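Long-range contacts in collagen alpha-1(XX) chain (Homo sapiens, PDB 5KF4), which probably associates with collagen fibrils as a FACIT-type collagen, and carries fibronectin type III domains, one of which is described here: residues A[15-20]-A[90-95]; A[25-30]-A[68-73]; A[37-42]-A[83-88]; A[41-46]-A[56-61]; A[45-50]-A[74-79]. One frame throughout, in Å; residues are numbered along the deposited sequence.

Contact 1 (A[15-20]-A[90-95]); sequences TSLVLS and EGLRGL
Leu17 and Leu92 carry most of the apolar contact between strands 15-20 and 92-95. The CD1 branch of Leu92 reaches across to Leu17 CB at 3.6 Å, and the CB atoms of Leu17 and Leu92 themselves lie 3.7 Å apart, so Leu92 lays both its root and one tip against the root of Leu17. Leu17 places CG anti to its own nitrogen (chi1 -177°), which carries its tip past Leu92 and onward to the next part of the partner strand.

A second kind of contact sets methyl groups against backbone. Leu92 CD1 also packs on Thr15 C at 3.6 Å, while its sister methyl CD2 faces Thr15 CA. In the other direction, Leu17 CD2 lies over the main chain of Arg93, 3.8 Å from Arg93 C. Beyond it Gly94, with no side chain of its own, exposes its peptide to Leu19, whose CD2 comes within 4.2 Å of Gly94 O.

These are strands A and G of the fibronectin type III sandwich, each at the margin of a different sheet. They run in broadly the same direction, at 31°, with axes 7.3 Å apart, a spacing bridged by leucines rather than backbone hydrogen bonds.

Polar bonds stay on the two flanks. Ser16 OG donates to Thr15 O, approaching from above the carbonyl plane at 2.7 Å, and is also bonded to Thr32 OG1. Thr15 OG1 binds Thr32 O, which fastens this end of the strand to its own sheet; Leu92, for its part, is paired through its backbone with Val80.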
# COMPACT_ATOMS: atom_id res chain seq x y z
N THR A 15 -10.95 2.54 1.41
CA THR A 15 -11.62 1.47 0.68
C THR A 15 -11.28 1.53 -0.80
O THR A 15 -10.68 2.50 -1.28
CB THR A 15 -13.15 1.54 0.85
OG1 THR A 15 -13.62 2.84 0.48
CG2 THR A 15 -13.55 1.25 2.29
N SER A 16 -11.65 0.46 -1.52
CA SER A 16 -11.61 0.43 -2.98
C SER A 16 -10.22 0.70 -3.54
O SER A 16 -9.99 1.75 -4.16
CB SER A 16 -12.62 1.43 -3.56
OG SER A 16 -12.11 2.75 -3.58
N LEU A 17 -9.31 -0.24 -3.35
CA LEU A 17 -7.95 -0.10 -3.85
C LEU A 17 -7.89 -0.28 -5.37
O LEU A 17 -8.39 -1.27 -5.90
CB LEU A 17 -7.02 -1.11 -3.17
CG LEU A 17 -5.54 -1.02 -3.57
CD1 LEU A 17 -4.93 0.20 -2.90
CD2 LEU A 17 -4.79 -2.28 -3.21
N VAL A 18 -7.28 0.68 -6.06
CA VAL A 18 -7.15 0.62 -7.51
C VAL A 18 -5.68 0.67 -7.94
O VAL A 18 -4.99 1.67 -7.72
CB VAL A 18 -7.92 1.77 -8.19
CG1 VAL A 18 -7.85 1.65 -9.70
CG2 VAL A 18 -9.37 1.80 -7.72
N LEU A 19 -5.21 -0.40 -8.57
CA LEU A 19 -3.83 -0.50 -9.02
C LEU A 19 -3.75 -0.32 -10.54
O LEU A 19 -4.12 -1.22 -11.29
CB LEU A 19 -3.21 -1.85 -8.62
CG LEU A 19 -3.29 -2.35 -7.17
CD1 LEU A 19 -4.67 -2.91 -6.84
CD2 LEU A 19 -2.23 -3.40 -6.91
N SER A 20 -3.28 0.84 -10.99
CA SER A 20 -3.28 1.15 -12.42
C SER A 20 -1.93 1.69 -12.90
O SER A 20 -0.95 1.67 -12.17
CB SER A 20 -4.38 2.16 -12.75
OG SER A 20 -4.20 3.37 -12.04
N GLU A 90 -5.79 -2.31 9.88
CA GLU A 90 -5.81 -3.24 8.76
C GLU A 90 -6.13 -2.46 7.49
O GLU A 90 -6.90 -1.50 7.53
CB GLU A 90 -6.84 -4.36 8.98
CG GLU A 90 -6.21 -5.72 9.29
CD GLU A 90 -5.35 -6.24 8.15
OE1 GLU A 90 -4.62 -7.23 8.36
OE2 GLU A 90 -5.40 -5.66 7.05
N GLY A 91 -5.54 -2.86 6.38
CA GLY A 91 -5.69 -2.11 5.15
C GLY A 91 -6.08 -2.88 3.91
O GLY A 91 -6.55 -4.02 3.98
N LEU A 92 -5.85 -2.25 2.76
CA LEU A 92 -6.20 -2.83 1.48
C LEU A 92 -4.99 -3.52 0.88
O LEU A 92 -3.85 -3.11 1.11
CB LEU A 92 -6.69 -1.75 0.51
CG LEU A 92 -7.78 -0.78 1.00
CD1 LEU A 92 -8.00 0.33 -0.01
CD2 LEU A 92 -9.08 -1.54 1.22
N ARG A 93 -5.22 -4.55 0.09
CA ARG A 93 -4.13 -5.17 -0.63
C ARG A 93 -4.56 -5.89 -1.91
O ARG A 93 -5.73 -6.21 -2.09
CB ARG A 93 -3.36 -6.14 0.28
CG ARG A 93 -4.14 -7.33 0.78
CD ARG A 93 -3.21 -8.25 1.55
NE ARG A 93 -3.84 -8.88 2.71
CZ ARG A 93 -3.18 -9.63 3.58
NH1 ARG A 93 -1.88 -9.86 3.43
NH2 ARG A 93 -3.82 -10.17 4.61
N GLY A 94 -3.59 -6.09 -2.80
CA GLY A 94 -3.83 -6.76 -4.06
C GLY A 94 -2.54 -7.16 -4.75
O GLY A 94 -1.46 -6.69 -4.40
N LEU A 95 -2.66 -8.04 -5.73
CA LEU A 95 -1.51 -8.50 -6.50
C LEU A 95 -1.49 -7.83 -7.86
O LEU A 95 -2.51 -7.78 -8.55
CB LEU A 95 -1.53 -10.02 -6.67
CG LEU A 95 -1.40 -10.89 -5.43
CD1 LEU A 95 -1.76 -12.33 -5.77
CD2 LEU A 95 0.02 -10.82 -4.87

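Contact 2 (A[25-30]-A[68-73])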
# COMPACT_ATOMS: atom_id res chain seq x y z
N SER A 25 8.40 -0.66 -14.38
CA SER A 25 9.05 -0.31 -13.12
C SER A 25 8.16 0.42 -12.12
O SER A 25 8.60 0.76 -11.03
CB SER A 25 10.30 0.53 -13.41
OG SER A 25 9.94 1.78 -13.98
N SER A 26 6.91 0.67 -12.49
CA SER A 26 6.00 1.45 -11.65
C SER A 26 4.55 0.98 -11.70
O SER A 26 4.10 0.41 -12.69
CB SER A 26 6.05 2.93 -12.04
OG SER A 26 5.25 3.16 -13.19
N ILE A 27 3.84 1.20 -10.61
CA ILE A 27 2.39 1.03 -10.59
C ILE A 27 1.78 2.23 -9.88
O ILE A 27 2.45 2.90 -9.09
CB ILE A 27 1.92 -0.24 -9.87
CG1 ILE A 27 2.13 -0.12 -8.36
CG2 ILE A 27 2.56 -1.49 -10.47
CD1 ILE A 27 1.23 -1.02 -7.54
N ARG A 28 0.52 2.53 -10.16
CA ARG A 28 -0.14 3.55 -9.36
C ARG A 28 -1.08 2.89 -8.39
O ARG A 28 -1.74 1.90 -8.70
CB ARG A 28 -0.89 4.57 -10.22
CG ARG A 28 -0.80 5.96 -9.62
CD ARG A 28 -1.50 7.03 -10.44
NE ARG A 28 -0.66 8.21 -10.65
CZ ARG A 28 -0.14 8.97 -9.70
NH1 ARG A 28 0.61 10.02 -10.03
NH2 ARG A 28 -0.35 8.71 -8.41
N LEU A 29 -1.14 3.45 -7.19
CA LEU A 29 -2.00 2.95 -6.14
C LEU A 29 -3.07 3.98 -5.87
O LEU A 29 -2.78 5.17 -5.77
CB LEU A 29 -1.19 2.66 -4.89
CG LEU A 29 -1.67 1.52 -3.99
CD1 LEU A 29 -1.86 0.26 -4.82
CD2 LEU A 29 -0.65 1.31 -2.90
N SER A 30 -4.31 3.52 -5.75
CA SER A 30 -5.41 4.43 -5.48
C SER A 30 -6.41 3.79 -4.52
O SER A 30 -6.68 2.59 -4.60
CB SER A 30 -6.10 4.83 -6.79
OG SER A 30 -5.41 5.89 -7.42
N HIS A 68 7.72 3.30 -7.44
CA HIS A 68 8.70 3.36 -8.52
C HIS A 68 9.81 2.34 -8.33
O HIS A 68 9.88 1.68 -7.29
CB HIS A 68 9.31 4.76 -8.64
CG HIS A 68 8.36 5.82 -9.11
ND1 HIS A 68 7.67 6.64 -8.24
CD2 HIS A 68 7.99 6.20 -10.35
CE1 HIS A 68 6.92 7.48 -8.93
NE2 HIS A 68 7.09 7.23 -10.22
N ASN A 69 10.68 2.25 -9.33
CA ASN A 69 11.87 1.41 -9.27
C ASN A 69 11.55 -0.06 -9.01
O ASN A 69 12.27 -0.75 -8.30
CB ASN A 69 12.83 1.94 -8.19
CG ASN A 69 13.25 3.37 -8.44
OD1 ASN A 69 13.97 3.66 -9.39
ND2 ASN A 69 12.79 4.27 -7.58
N LEU A 70 10.46 -0.53 -9.61
CA LEU A 70 10.05 -1.92 -9.48
C LEU A 70 10.72 -2.78 -10.54
O LEU A 70 11.04 -2.30 -11.63
CB LEU A 70 8.53 -2.05 -9.58
CG LEU A 70 7.72 -1.32 -8.51
CD1 LEU A 70 6.24 -1.37 -8.82
CD2 LEU A 70 8.02 -1.90 -7.14
N ALA A 71 10.97 -4.04 -10.22
CA ALA A 71 11.51 -4.98 -11.19
C ALA A 71 10.44 -5.41 -12.18
O ALA A 71 9.28 -5.59 -11.81
CB ALA A 71 12.10 -6.19 -10.49
N SER A 72 10.84 -5.59 -13.43
CA SER A 72 9.92 -5.97 -14.50
C SER A 72 9.50 -7.44 -14.40
O SER A 72 10.17 -8.23 -13.74
CB SER A 72 10.55 -5.70 -15.86
OG SER A 72 11.56 -6.66 -16.14
N ARG A 73 8.38 -7.77 -15.04
CA ARG A 73 7.87 -9.14 -15.08
C ARG A 73 7.74 -9.74 -13.69
O ARG A 73 8.00 -10.93 -13.49
CB ARG A 73 8.78 -10.04 -15.93
CG ARG A 73 9.31 -9.41 -17.20
CD ARG A 73 10.10 -10.42 -18.03
NE ARG A 73 11.34 -10.83 -17.38
CZ ARG A 73 12.48 -10.14 -17.43
NH1 ARG A 73 12.54 -9.01 -18.11
NH2 ARG A 73 13.56 -10.60 -16.80
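Ser25 and Leu70 dominate this contact, and their backbones do much of the work. Leu70 N donates to Ser25 O at 2.7 Å in a nearly straight bond (162° at the hydrogen), arriving tilted from the carbonyl plane. The return contact is a CA-H...O approach, Ser25 CA to Leu70 O at 3.2 Å, while Ser25 CB also leans on that same Leu70 oxygen. CB and CG of Leu70 crowd round Ser25 O, so the bonded carbonyl lies against aliphatic carbon.

The loop 68-73 precedes strand F of the fibronectin type III fold, and Leu70 belongs to its tyrosine corner: Tyr76 OH is hydrogen-bonded to Ala71 N, and the leucine packs beside that ring and against Trp45. CG of Leu70 stands anti to the carbonyl carbon (chi1 -62°), which turns the side chain inward beneath the other segment. Its CD1 then meets Ile27 CG2 at 4.0 Å, the two side chains crossing obliquely.

Ser26 is the lesser third partner. Its CB approaches His68 CD2 at 4.2 Å, slanting to the imidazole ring, whereas its hydroxyl turns to Thr23 OG1, with which it is hydrogen-bonded.

Contact 3 (A[37-42]-A[83-88]); sequences HPLKYL and IYEGGV
Ile83 sets CG1 anti to its carbonyl carbon (chi1 -54°), directing CD1 along strand 40-42 until it meets Leu42 CB at 4.1 Å. Tyr84 has a similar first torsion (-67°), but from the other side of the strand, and this brings its ring back over Pro38. There the proline CB sits above the ring centre, 3.3 Å from the Tyr84 centroid and only 12° off the normal: a CH-pi contact over the face, though the tyrosine is poorly ordered. Pro38 CG lies over one face of Tyr41, displaced toward the rim, so the proline sits between two aromatic rings.

The backbones pair irregularly. Lys40 N donates to Ile83 O at 2.9 Å in the carbonyl plane, and Leu39 N adds a weak bond to the same oxygen; two residues thus oppose one, a classic beta bulge. Lys40 O accepts the N-H of Ile83 in return. Alongside, Lys40 CB touches Ile83 CB at 3.6 Å, before the lysine chain bends away.

Tyr84 OH is hydrogen-bonded to Arg36 O, tying the ring to the approach to strand 40-47. That strand lies between 54-59 and 75-84, and beyond 75-84 the sheet continues into 87-97.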
# COMPACT_ATOMS: atom_id res chain seq x y z
N HIS A 37 -9.62 11.73 7.97
CA HIS A 37 -8.33 11.54 7.33
C HIS A 37 -7.28 11.24 8.40
O HIS A 37 -7.27 11.88 9.46
CB HIS A 37 -7.97 12.77 6.51
CG HIS A 37 -8.77 12.91 5.26
ND1 HIS A 37 -9.85 12.10 4.98
CD2 HIS A 37 -8.66 13.76 4.21
CE1 HIS A 37 -10.37 12.45 3.82
NE2 HIS A 37 -9.67 13.45 3.33
N PRO A 38 -6.39 10.29 8.13
CA PRO A 38 -5.39 9.92 9.13
C PRO A 38 -4.25 10.91 9.21
O PRO A 38 -4.27 11.94 8.53
CB PRO A 38 -4.91 8.56 8.64
CG PRO A 38 -5.04 8.64 7.17
CD PRO A 38 -6.30 9.43 6.93
N LEU A 39 -3.30 10.65 10.10
CA LEU A 39 -2.10 11.46 10.15
C LEU A 39 -1.23 10.98 9.00
O LEU A 39 -0.63 11.79 8.29
CB LEU A 39 -1.38 11.35 11.49
CG LEU A 39 -1.93 12.26 12.60
CD1 LEU A 39 -3.26 11.75 13.15
CD2 LEU A 39 -0.92 12.44 13.72
N LYS A 40 -1.20 9.67 8.80
CA LYS A 40 -0.35 9.04 7.78
C LYS A 40 -0.95 7.75 7.18
O LYS A 40 -1.91 7.20 7.71
CB LYS A 40 1.03 8.72 8.37
CG LYS A 40 1.84 9.91 8.89
CD LYS A 40 2.29 10.81 7.74
CE LYS A 40 2.88 12.11 8.25
NZ LYS A 40 3.41 12.95 7.14
N TYR A 41 -0.34 7.29 6.09
CA TYR A 41 -0.60 5.97 5.51
C TYR A 41 0.70 5.17 5.35
O TYR A 41 1.70 5.70 4.87
CB TYR A 41 -1.28 6.06 4.14
CG TYR A 41 -2.76 6.37 4.16
CD1 TYR A 41 -3.69 5.40 4.51
CD2 TYR A 41 -3.23 7.62 3.77
CE1 TYR A 41 -5.04 5.66 4.52
CE2 TYR A 41 -4.59 7.89 3.77
CZ TYR A 41 -5.49 6.91 4.15
OH TYR A 41 -6.84 7.18 4.15
N LEU A 42 0.68 3.89 5.73
CA LEU A 42 1.82 3.01 5.45
C LEU A 42 1.57 2.15 4.21
O LEU A 42 0.61 1.38 4.17
CB LEU A 42 2.12 2.10 6.64
CG LEU A 42 3.15 1.00 6.35
CD1 LEU A 42 4.53 1.58 6.06
CD2 LEU A 42 3.21 -0.04 7.45
N ILE A 83 -2.55 5.21 9.13
CA ILE A 83 -1.89 5.53 10.39
C ILE A 83 -2.59 6.70 11.09
O ILE A 83 -2.50 7.85 10.66
CB ILE A 83 -0.39 5.89 10.17
CG1 ILE A 83 0.34 4.78 9.41
CG2 ILE A 83 0.29 6.19 11.50
CD1 ILE A 83 0.34 3.43 10.10
N TYR A 84 -3.31 6.36 12.15
CA TYR A 84 -4.00 7.33 12.99
C TYR A 84 -3.31 7.35 14.36
O TYR A 84 -2.29 6.69 14.56
CB TYR A 84 -5.48 6.97 13.15
CG TYR A 84 -6.31 7.10 11.89
CD1 TYR A 84 -6.27 6.12 10.91
CD2 TYR A 84 -7.17 8.17 11.70
CE1 TYR A 84 -7.04 6.21 9.77
CE2 TYR A 84 -7.95 8.27 10.56
CZ TYR A 84 -7.88 7.29 9.60
OH TYR A 84 -8.64 7.38 8.46
N GLU A 85 -3.86 8.12 15.29
CA GLU A 85 -3.41 8.10 16.68
C GLU A 85 -3.76 6.80 17.42
O GLU A 85 -3.07 6.41 18.36
CB GLU A 85 -3.98 9.30 17.44
CG GLU A 85 -3.28 9.59 18.78
CD GLU A 85 -1.84 10.07 18.64
OE1 GLU A 85 -1.37 10.28 17.50
OE2 GLU A 85 -1.18 10.25 19.68
N GLY A 86 -4.83 6.14 16.99
CA GLY A 86 -5.30 4.94 17.65
C GLY A 86 -4.57 3.66 17.29
O GLY A 86 -4.91 2.58 17.78
N GLY A 87 -3.57 3.78 16.42
CA GLY A 87 -2.71 2.66 16.07
C GLY A 87 -2.53 2.47 14.57
O GLY A 87 -2.73 3.40 13.80
N VAL A 88 -2.13 1.27 14.17
CA VAL A 88 -2.06 0.93 12.76
C VAL A 88 -3.28 0.08 12.40
O VAL A 88 -3.54 -0.93 13.05
CB VAL A 88 -0.75 0.19 12.39
CG1 VAL A 88 -0.44 -0.92 13.38
CG2 VAL A 88 -0.81 -0.35 10.95

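Contact 4 (A[41-46]-A[56-61])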
# COMPACT_ATOMS: atom_id res chain seq x y z
N TYR A 41 -0.34 7.29 6.09
CA TYR A 41 -0.60 5.97 5.51
C TYR A 41 0.70 5.17 5.35
O TYR A 41 1.70 5.70 4.87
CB TYR A 41 -1.28 6.06 4.14
CG TYR A 41 -2.76 6.37 4.16
CD1 TYR A 41 -3.69 5.40 4.51
CD2 TYR A 41 -3.23 7.62 3.77
CE1 TYR A 41 -5.04 5.66 4.52
CE2 TYR A 41 -4.59 7.89 3.77
CZ TYR A 41 -5.49 6.91 4.15
OH TYR A 41 -6.84 7.18 4.15
N LEU A 42 0.68 3.89 5.73
CA LEU A 42 1.82 3.01 5.45
C LEU A 42 1.57 2.15 4.21
O LEU A 42 0.61 1.38 4.17
CB LEU A 42 2.12 2.10 6.64
CG LEU A 42 3.15 1.00 6.35
CD1 LEU A 42 4.53 1.58 6.06
CD2 LEU A 42 3.21 -0.04 7.45
N ILE A 43 2.46 2.25 3.24
CA ILE A 43 2.39 1.47 2.00
C ILE A 43 3.52 0.44 1.91
O ILE A 43 4.69 0.78 2.05
CB ILE A 43 2.44 2.39 0.77
CG1 ILE A 43 1.23 3.33 0.77
CG2 ILE A 43 2.47 1.57 -0.51
CD1 ILE A 43 1.48 4.64 0.10
N VAL A 44 3.15 -0.82 1.68
CA VAL A 44 4.10 -1.93 1.66
C VAL A 44 4.01 -2.72 0.35
O VAL A 44 2.93 -3.14 -0.05
CB VAL A 44 3.83 -2.91 2.83
CG1 VAL A 44 4.89 -4.00 2.86
CG2 VAL A 44 3.78 -2.16 4.15
N TRP A 45 5.14 -2.93 -0.31
CA TRP A 45 5.16 -3.81 -1.48
C TRP A 45 6.37 -4.74 -1.50
O TRP A 45 7.48 -4.34 -1.17
CB TRP A 45 5.11 -2.99 -2.78
CG TRP A 45 6.29 -2.10 -3.00
CD1 TRP A 45 7.32 -2.31 -3.86
CD2 TRP A 45 6.56 -0.85 -2.35
NE1 TRP A 45 8.22 -1.27 -3.79
CE2 TRP A 45 7.77 -0.36 -2.87
CE3 TRP A 45 5.89 -0.10 -1.37
CZ2 TRP A 45 8.34 0.84 -2.45
CZ3 TRP A 45 6.45 1.09 -0.96
CH2 TRP A 45 7.66 1.55 -1.50
N ARG A 46 6.13 -6.00 -1.87
CA ARG A 46 7.18 -7.01 -1.93
C ARG A 46 6.97 -7.95 -3.11
O ARG A 46 5.84 -8.17 -3.53
CB ARG A 46 7.26 -7.83 -0.64
CG ARG A 46 5.99 -8.58 -0.28
CD ARG A 46 6.20 -9.37 1.00
NE ARG A 46 7.38 -10.22 0.89
CZ ARG A 46 8.01 -10.78 1.93
NH1 ARG A 46 7.57 -10.58 3.16
NH2 ARG A 46 9.08 -11.54 1.72
N VAL A 56 6.91 2.84 2.34
CA VAL A 56 6.93 4.29 2.35
C VAL A 56 5.72 4.73 3.15
O VAL A 56 4.66 4.11 3.09
CB VAL A 56 6.89 4.89 0.92
CG1 VAL A 56 5.60 4.51 0.20
CG2 VAL A 56 7.05 6.40 0.95
N VAL A 57 5.89 5.76 3.96
CA VAL A 57 4.74 6.28 4.68
C VAL A 57 4.34 7.61 4.06
O VAL A 57 5.19 8.46 3.79
CB VAL A 57 5.05 6.44 6.19
CG1 VAL A 57 3.97 7.25 6.89
CG2 VAL A 57 5.18 5.07 6.83
N VAL A 58 3.04 7.78 3.81
CA VAL A 58 2.55 9.01 3.20
C VAL A 58 1.51 9.65 4.11
O VAL A 58 1.07 9.04 5.08
CB VAL A 58 1.94 8.77 1.81
CG1 VAL A 58 3.02 8.31 0.84
CG2 VAL A 58 0.82 7.75 1.89
N GLU A 59 1.05 10.85 3.76
CA GLU A 59 0.20 11.62 4.65
C GLU A 59 -1.26 11.20 4.62
O GLU A 59 -1.71 10.50 3.71
CB GLU A 59 0.28 13.11 4.32
CG GLU A 59 1.68 13.67 4.33
CD GLU A 59 2.34 13.53 2.97
OE1 GLU A 59 2.65 12.38 2.58
OE2 GLU A 59 2.53 14.57 2.30
N GLY A 60 -1.99 11.59 5.66
CA GLY A 60 -3.40 11.31 5.77
C GLY A 60 -4.32 11.80 4.66
O GLY A 60 -5.21 11.06 4.24
N PRO A 61 -4.14 13.04 4.18
CA PRO A 61 -5.06 13.45 3.12
C PRO A 61 -4.62 12.99 1.74
O PRO A 61 -5.16 13.44 0.74
CB PRO A 61 -5.05 14.98 3.22
CG PRO A 61 -3.71 15.31 3.82
CD PRO A 61 -3.12 14.08 4.43
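Tyr41 meets the partner strand from its CB outward. That CB rests on Val58 CG2 at 3.5 Å. Further out, the ring turns one edge to the chain beyond the strand: CD2 lies 3.3 Å from Glu59 O, and CE2 takes the next step, 3.3 Å from Gly60 O. Both carbonyl oxygens lie near the ring plane, and the ring follows the backbone as it leaves strand 54-59. Tyr41 also makes an edge-to-face pair with Trp31 of the opposite sheet.

This is the C-C' hairpin of the fibronectin type III domain. Tyr41-Val58 and Ile43-Val56 are hydrogen-bonded antiparallel pairs, with Leu42-Val57 the non-hydrogen-bonded pair between; Ile43 N reaches Val56 O at 2.9 Å, nearly along the C=O axis. On the face that bears Tyr41, Ile43 CD1 touches Val58 CG2 at 3.6 Å. Val56 CG1, in turn, fits against Ile43 CB and the edge of the Trp45 ring, 3.7 Å from Trp45 CZ3. Leu42 CD1 meets Val57 CG2 on the other face.

The carbonyl oxygens along the Tyr41 edge would probably be attracted by the slightly positive ring hydrogens, adding an electrostatic element to a contact otherwise made of backbone hydrogen bonds and branched aliphatic groups.

Contact 5 (A[45-50]-A[74-79]); sequences WRASRG and TEYLVS
Trp45 and Tyr76 form the tight, inward part of this contact, lying side by side and pointing the same way. The indole presents its edge to the tyrosine face in an offset edge-to-face pair, with planes at 61° and Trp45 CD1 4.1 Å from Tyr76 CD1. The tryptophan torsion, with CG between the nitrogen and the carbonyl carbon (chi1 63°), swings the indole off the strand; Trp45 CB remains behind to meet Val78 CG2. The phenol ring also lies against the main chain, Tyr76 CD1 3.3 Å from Arg46 O, and Leu70 packs on both aromatics.

Strands 45-47 and 75-79 are C and F, the antiparallel neighbours at the middle of the four-stranded C'-C-F-G sheet of the fibronectin type III sandwich. Arg46 and Leu77 exchange N-H...O bonds as a hydrogen-bonded pair, and Trp45 CA adds a CA-H...O contact to Leu77 O at 3.1 Å.

Away from the aromatics the contact thins and becomes polar. On the opposite face of the sheet from Trp45 and Val78, Arg46 and Leu77 touch lightly, CG to CB at 4.3 Å, while Ala47 CB comes to 4.0 Å from the Thr74 methyl, CG2, with Tyr76 CE1 a little farther off. Ser48, the second residue of the type I turn from Ala47 to Gly50, is gripped twice by Glu75. Its N-H goes to Glu75 O at 2.8 Å, and its hydroxyl donates to OE1 of Glu75, arriving from above the carboxylate plane. The extended glutamate chain passes close to that hydroxyl and also borders Leu95 and Thr97 of strand 87-97.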
# COMPACT_ATOMS: atom_id res chain seq x y z
N TRP A 45 5.14 -2.93 -0.31
CA TRP A 45 5.16 -3.81 -1.48
C TRP A 45 6.37 -4.74 -1.50
O TRP A 45 7.48 -4.34 -1.17
CB TRP A 45 5.11 -2.99 -2.78
CG TRP A 45 6.29 -2.10 -3.00
CD1 TRP A 45 7.32 -2.31 -3.86
CD2 TRP A 45 6.56 -0.85 -2.35
NE1 TRP A 45 8.22 -1.27 -3.79
CE2 TRP A 45 7.77 -0.36 -2.87
CE3 TRP A 45 5.89 -0.10 -1.37
CZ2 TRP A 45 8.34 0.84 -2.45
CZ3 TRP A 45 6.45 1.09 -0.96
CH2 TRP A 45 7.66 1.55 -1.50
N ARG A 46 6.13 -6.00 -1.87
CA ARG A 46 7.18 -7.01 -1.93
C ARG A 46 6.97 -7.95 -3.11
O ARG A 46 5.84 -8.17 -3.53
CB ARG A 46 7.26 -7.83 -0.64
CG ARG A 46 5.99 -8.58 -0.28
CD ARG A 46 6.20 -9.37 1.00
NE ARG A 46 7.38 -10.22 0.89
CZ ARG A 46 8.01 -10.78 1.93
NH1 ARG A 46 7.57 -10.58 3.16
NH2 ARG A 46 9.08 -11.54 1.72
N ALA A 47 8.05 -8.51 -3.63
CA ALA A 47 7.93 -9.52 -4.67
C ALA A 47 7.29 -10.77 -4.07
O ALA A 47 7.75 -11.29 -3.06
CB ALA A 47 9.30 -9.84 -5.28
N SER A 48 6.22 -11.24 -4.71
CA SER A 48 5.39 -12.32 -4.17
C SER A 48 6.13 -13.65 -4.03
O SER A 48 5.70 -14.52 -3.26
CB SER A 48 4.14 -12.52 -5.03
OG SER A 48 4.43 -13.23 -6.22
N ARG A 49 7.23 -13.82 -4.76
CA ARG A 49 7.95 -15.09 -4.76
C ARG A 49 9.10 -15.13 -3.77
O ARG A 49 9.88 -16.07 -3.77
CB ARG A 49 8.53 -15.37 -6.15
CG ARG A 49 7.55 -15.81 -7.21
CD ARG A 49 8.34 -16.08 -8.47
NE ARG A 49 9.32 -17.15 -8.26
CZ ARG A 49 10.29 -17.46 -9.11
NH1 ARG A 49 10.42 -16.78 -10.25
NH2 ARG A 49 11.13 -18.44 -8.83
N GLY A 50 9.20 -14.11 -2.93
CA GLY A 50 10.25 -14.07 -1.94
C GLY A 50 11.19 -12.90 -2.15
O GLY A 50 12.04 -12.91 -3.04
N THR A 74 7.34 -8.92 -12.73
CA THR A 74 7.36 -9.34 -11.33
C THR A 74 6.01 -9.12 -10.66
O THR A 74 5.37 -8.09 -10.85
CB THR A 74 8.44 -8.58 -10.54
OG1 THR A 74 9.69 -8.66 -11.25
CG2 THR A 74 8.61 -9.16 -9.15
N GLU A 75 5.59 -10.10 -9.86
CA GLU A 75 4.36 -9.99 -9.10
C GLU A 75 4.64 -9.38 -7.74
O GLU A 75 5.53 -9.82 -7.01
CB GLU A 75 3.71 -11.36 -8.93
CG GLU A 75 2.37 -11.32 -8.20
CD GLU A 75 1.63 -12.64 -8.25
OE1 GLU A 75 2.29 -13.69 -8.15
OE2 GLU A 75 0.39 -12.62 -8.38
N TYR A 76 3.88 -8.34 -7.40
CA TYR A 76 4.00 -7.69 -6.11
C TYR A 76 2.74 -7.78 -5.26
O TYR A 76 1.63 -7.64 -5.77
CB TYR A 76 4.39 -6.22 -6.29
CG TYR A 76 5.82 -5.99 -6.73
CD1 TYR A 76 6.84 -5.93 -5.79
CD2 TYR A 76 6.15 -5.84 -8.07
CE1 TYR A 76 8.15 -5.72 -6.18
CE2 TYR A 76 7.45 -5.64 -8.46
CZ TYR A 76 8.45 -5.58 -7.51
OH TYR A 76 9.75 -5.37 -7.89
N LEU A 77 2.92 -8.02 -3.97
CA LEU A 77 1.86 -7.84 -3.00
C LEU A 77 1.92 -6.40 -2.51
O LEU A 77 2.94 -5.98 -1.97
CB LEU A 77 1.98 -8.81 -1.82
CG LEU A 77 0.77 -8.80 -0.87
CD1 LEU A 77 -0.51 -9.19 -1.61
CD2 LEU A 77 1.01 -9.71 0.33
N VAL A 78 0.84 -5.66 -2.68
CA VAL A 78 0.85 -4.24 -2.36
C VAL A 78 -0.17 -3.93 -1.27
O VAL A 78 -1.34 -4.26 -1.40
CB VAL A 78 0.54 -3.40 -3.60
CG1 VAL A 78 0.55 -1.93 -3.25
CG2 VAL A 78 1.55 -3.69 -4.70
N SER A 79 0.28 -3.30 -0.19
CA SER A 79 -0.59 -3.05 0.96
C SER A 79 -0.67 -1.57 1.33
O SER A 79 0.30 -0.82 1.20
CB SER A 79 -0.11 -3.86 2.16
OG SER A 79 -0.13 -5.25 1.88

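How the contacts relate
Contact 1 is the surface member of the set and joins the two sheets mainly through leucine side chains; contacts 2 to 5 are partly buried. Contacts 3, 4 and 5 all use strand 40-47: contacts 3 and 5 pair it with strand 75-84 at ends about 23 Å apart between centres, and contact 4 adds strand 54-59 on its other side. Their chemistry is backbone hydrogen bonding within the sheet, interrupted by a bulge in contact 3 and giving way to a serine-glutamate bond beside the turn in contact 5. Contact 2 ties a loop to the three-stranded sheet, and its Leu70 meets Trp45 and Tyr76 of contact 5 in the space between the sheets.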